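Local coordinates for CRISPR-associated protein, Cse2 family (Meiothermus ruber, PDB 3WA8) that probably binds crRNA with a preference for G-rich sequence and helps stabilise the R-loop, as a CasB (Cse2) protein of the type I-E CRISPR system, at residues R106-H111 and Q180-R185. Residues are numbered along the deposited sequence; the frame is centred on the assembly and turned at random.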
loop_
_atom_site.group_PDB
_atom_site.type_symbol
_atom_site.label_atom_id
_atom_site.label_comp_id
_atom_site.label_asym_id
_atom_site.label_seq_id
_atom_site.Cartn_x
_atom_site.Cartn_y
_atom_site.Cartn_z
ATOM N N ARG A 106 5.314 0.350 12.209
ATOM C CA ARG A 106 4.070 -0.438 12.187
ATOM C C ARG A 106 3.179 0.010 11.047
ATOM O O ARG A 106 2.487 -0.787 10.409
ATOM C CB ARG A 106 3.312 -0.311 13.500
ATOM C CG ARG A 106 4.114 -0.707 14.734
ATOM C CD ARG A 106 3.360 -0.411 16.065
ATOM N NE ARG A 106 4.190 -0.832 17.198
ATOM C CZ ARG A 106 4.222 -2.072 17.693
ATOM N NH1 ARG A 106 3.438 -3.024 17.178
ATOM N NH2 ARG A 106 5.031 -2.359 18.717
ATOM N N ARG A 107 3.235 1.305 10.778
ATOM C CA ARG A 107 2.408 1.917 9.759
ATOM C C ARG A 107 2.880 1.686 8.318
ATOM O O ARG A 107 2.191 2.077 7.378
ATOM C CB ARG A 107 2.180 3.403 10.083
ATOM C CG ARG A 107 1.113 3.611 11.163
ATOM C CD ARG A 107 0.870 5.076 11.500
ATOM N NE ARG A 107 -0.328 5.266 12.334
ATOM C CZ ARG A 107 -1.577 5.378 11.866
ATOM N NH1 ARG A 107 -1.817 5.325 10.555
ATOM N NH2 ARG A 107 -2.597 5.551 12.713
ATOM N N THR A 108 4.008 1.003 8.145
ATOM C CA THR A 108 4.565 0.739 6.813
ATOM C C THR A 108 4.258 -0.672 6.308
ATOM O O THR A 108 4.020 -1.576 7.091
ATOM C CB THR A 108 6.093 0.888 6.808
ATOM O OG1 THR A 108 6.684 -0.316 7.320
ATOM C CG2 THR A 108 6.546 2.080 7.625
ATOM N N LEU A 109 4.300 -0.881 5.004
ATOM C CA LEU A 109 3.898 -2.172 4.478
ATOM C C LEU A 109 4.840 -3.293 4.950
ATOM O O LEU A 109 4.446 -4.479 5.039
ATOM C CB LEU A 109 3.805 -2.140 2.959
ATOM C CG LEU A 109 2.856 -3.239 2.475
ATOM C CD1 LEU A 109 1.425 -2.860 2.851
ATOM C CD2 LEU A 109 2.985 -3.550 0.974
ATOM N N GLY A 110 6.082 -2.916 5.246
ATOM C CA GLY A 110 7.029 -3.843 5.831
ATOM C C GLY A 110 6.404 -4.486 7.059
ATOM O O GLY A 110 6.401 -5.723 7.209
ATOM N N HIS A 111 5.833 -3.667 7.938
ATOM C CA HIS A 111 5.212 -4.252 9.124
ATOM C C HIS A 111 4.069 -5.213 8.745
ATOM O O HIS A 111 3.962 -6.304 9.329
ATOM C CB HIS A 111 4.779 -3.194 10.132
ATOM C CG HIS A 111 3.959 -3.737 11.262
ATOM N ND1 HIS A 111 4.518 -4.267 12.403
ATOM C CD2 HIS A 111 2.618 -3.819 11.430
ATOM C CE1 HIS A 111 3.560 -4.648 13.226
ATOM N NE2 HIS A 111 2.396 -4.396 12.653
ATOM N N GLN A 180 12.650 1.526 0.755
ATOM C CA GLN A 180 12.989 0.126 0.745
ATOM C C GLN A 180 13.792 -0.161 1.988
ATOM O O GLN A 180 13.545 -1.160 2.668
ATOM C CB GLN A 180 13.743 -0.236 -0.520
ATOM C CG GLN A 180 12.896 -0.084 -1.802
ATOM C CD GLN A 180 13.035 1.274 -2.488
ATOM O OE1 GLN A 180 13.462 2.284 -1.889
ATOM N NE2 GLN A 180 12.666 1.304 -3.758
ATOM N N GLN A 181 14.713 0.734 2.325
ATOM C CA GLN A 181 15.398 0.628 3.605
ATOM C C GLN A 181 14.366 0.537 4.717
ATOM O O GLN A 181 14.483 -0.315 5.610
ATOM C CB GLN A 181 16.260 1.848 3.889
ATOM C CG GLN A 181 17.467 1.957 3.071
ATOM C CD GLN A 181 18.287 3.142 3.456
ATOM O OE1 GLN A 181 18.699 3.293 4.601
ATOM N NE2 GLN A 181 18.557 3.986 2.493
ATOM N N LYS A 182 13.369 1.426 4.661
ATOM C CA LYS A 182 12.453 1.630 5.776
ATOM C C LYS A 182 11.638 0.377 5.952
ATOM O O LYS A 182 11.488 -0.124 7.062
ATOM C CB LYS A 182 11.523 2.806 5.492
ATOM C CG LYS A 182 10.781 3.353 6.715
ATOM C CD LYS A 182 9.434 3.951 6.330
ATOM C CE LYS A 182 9.536 5.212 5.446
ATOM N NZ LYS A 182 8.240 5.514 4.759
ATOM N N TRP A 183 11.125 -0.135 4.838
ATOM C CA TRP A 183 10.351 -1.349 4.868
ATOM C C TRP A 183 11.161 -2.487 5.448
ATOM O O TRP A 183 10.688 -3.180 6.339
ATOM C CB TRP A 183 9.869 -1.688 3.477
ATOM C CG TRP A 183 8.732 -0.844 3.060
ATOM C CD1 TRP A 183 8.338 0.343 3.617
ATOM C CD2 TRP A 183 7.846 -1.086 1.976
ATOM N NE1 TRP A 183 7.254 0.849 2.952
ATOM C CE2 TRP A 183 6.935 0.003 1.930
ATOM C CE3 TRP A 183 7.739 -2.102 1.019
ATOM C CZ2 TRP A 183 5.926 0.096 0.982
ATOM C CZ3 TRP A 183 6.724 -2.013 0.065
ATOM C CH2 TRP A 183 5.828 -0.917 0.060
ATOM N N ALA A 184 12.390 -2.660 4.972
ATOM C CA ALA A 184 13.195 -3.779 5.398
ATOM C C ALA A 184 13.363 -3.762 6.913
ATOM O O ALA A 184 13.302 -4.811 7.594
ATOM C CB ALA A 184 14.547 -3.746 4.713
ATOM N N ARG A 185 13.561 -2.563 7.448
ATOM C CA ARG A 185 13.838 -2.427 8.865
ATOM C C ARG A 185 12.589 -2.732 9.622
ATOM O O ARG A 185 12.659 -3.335 10.671
ATOM C CB ARG A 185 14.360 -1.039 9.225
ATOM C CG ARG A 185 15.620 -0.682 8.496
ATOM C CD ARG A 185 16.184 0.606 8.967
ATOM N NE ARG A 185 17.296 0.909 8.100
ATOM C CZ ARG A 185 18.327 1.664 8.431
ATOM N NH1 ARG A 185 18.389 2.230 9.630
ATOM N NH2 ARG A 185 19.305 1.837 7.552
#
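Trp-183, on helix 178-197, lays one face of its indole against the first turn of helix 109-119, a broad flat surface for Leu-109 and Gly-110. Leu-109 CB sits over the six-membered ring in a CH-pi contact, 3.8 Å from its centroid and 16° off the normal. With chi1 at -156°, the leucine's CG lies opposite the backbone N, and CD2 comes within 4.0 Å of Trp-183 CH2; the residue also touches Leu-165 of helix 162-170. Gly-110 brings its backbone N over the same face, 4.0 Å from Trp-183 CG. Having no side chain, it lets the backbones come close, Gly-110 CA lying 3.8 Å from Trp-183 O. Thr-108 meets the pyrrole side obliquely, its CB 3.9 Å from Trp-183 CD1. Threonine suits this N-cap position twice over: its methyl CG2 packs on the aliphatic chain of Lys-182, 3.7 Å from CD, while OG1 bonds to Tyr-105 O. Asp-168 OD2 accepts a hydrogen bond from Trp-183 NE1, which probably helps to hold the indole's rotation, and its OD1 forms a salt bridge with Lys-182 NZ. The junction itself is therefore apolar and CH-pi, whereas the polar groups of Thr-108, Trp-183 and Lys-182 find partners outside both segments.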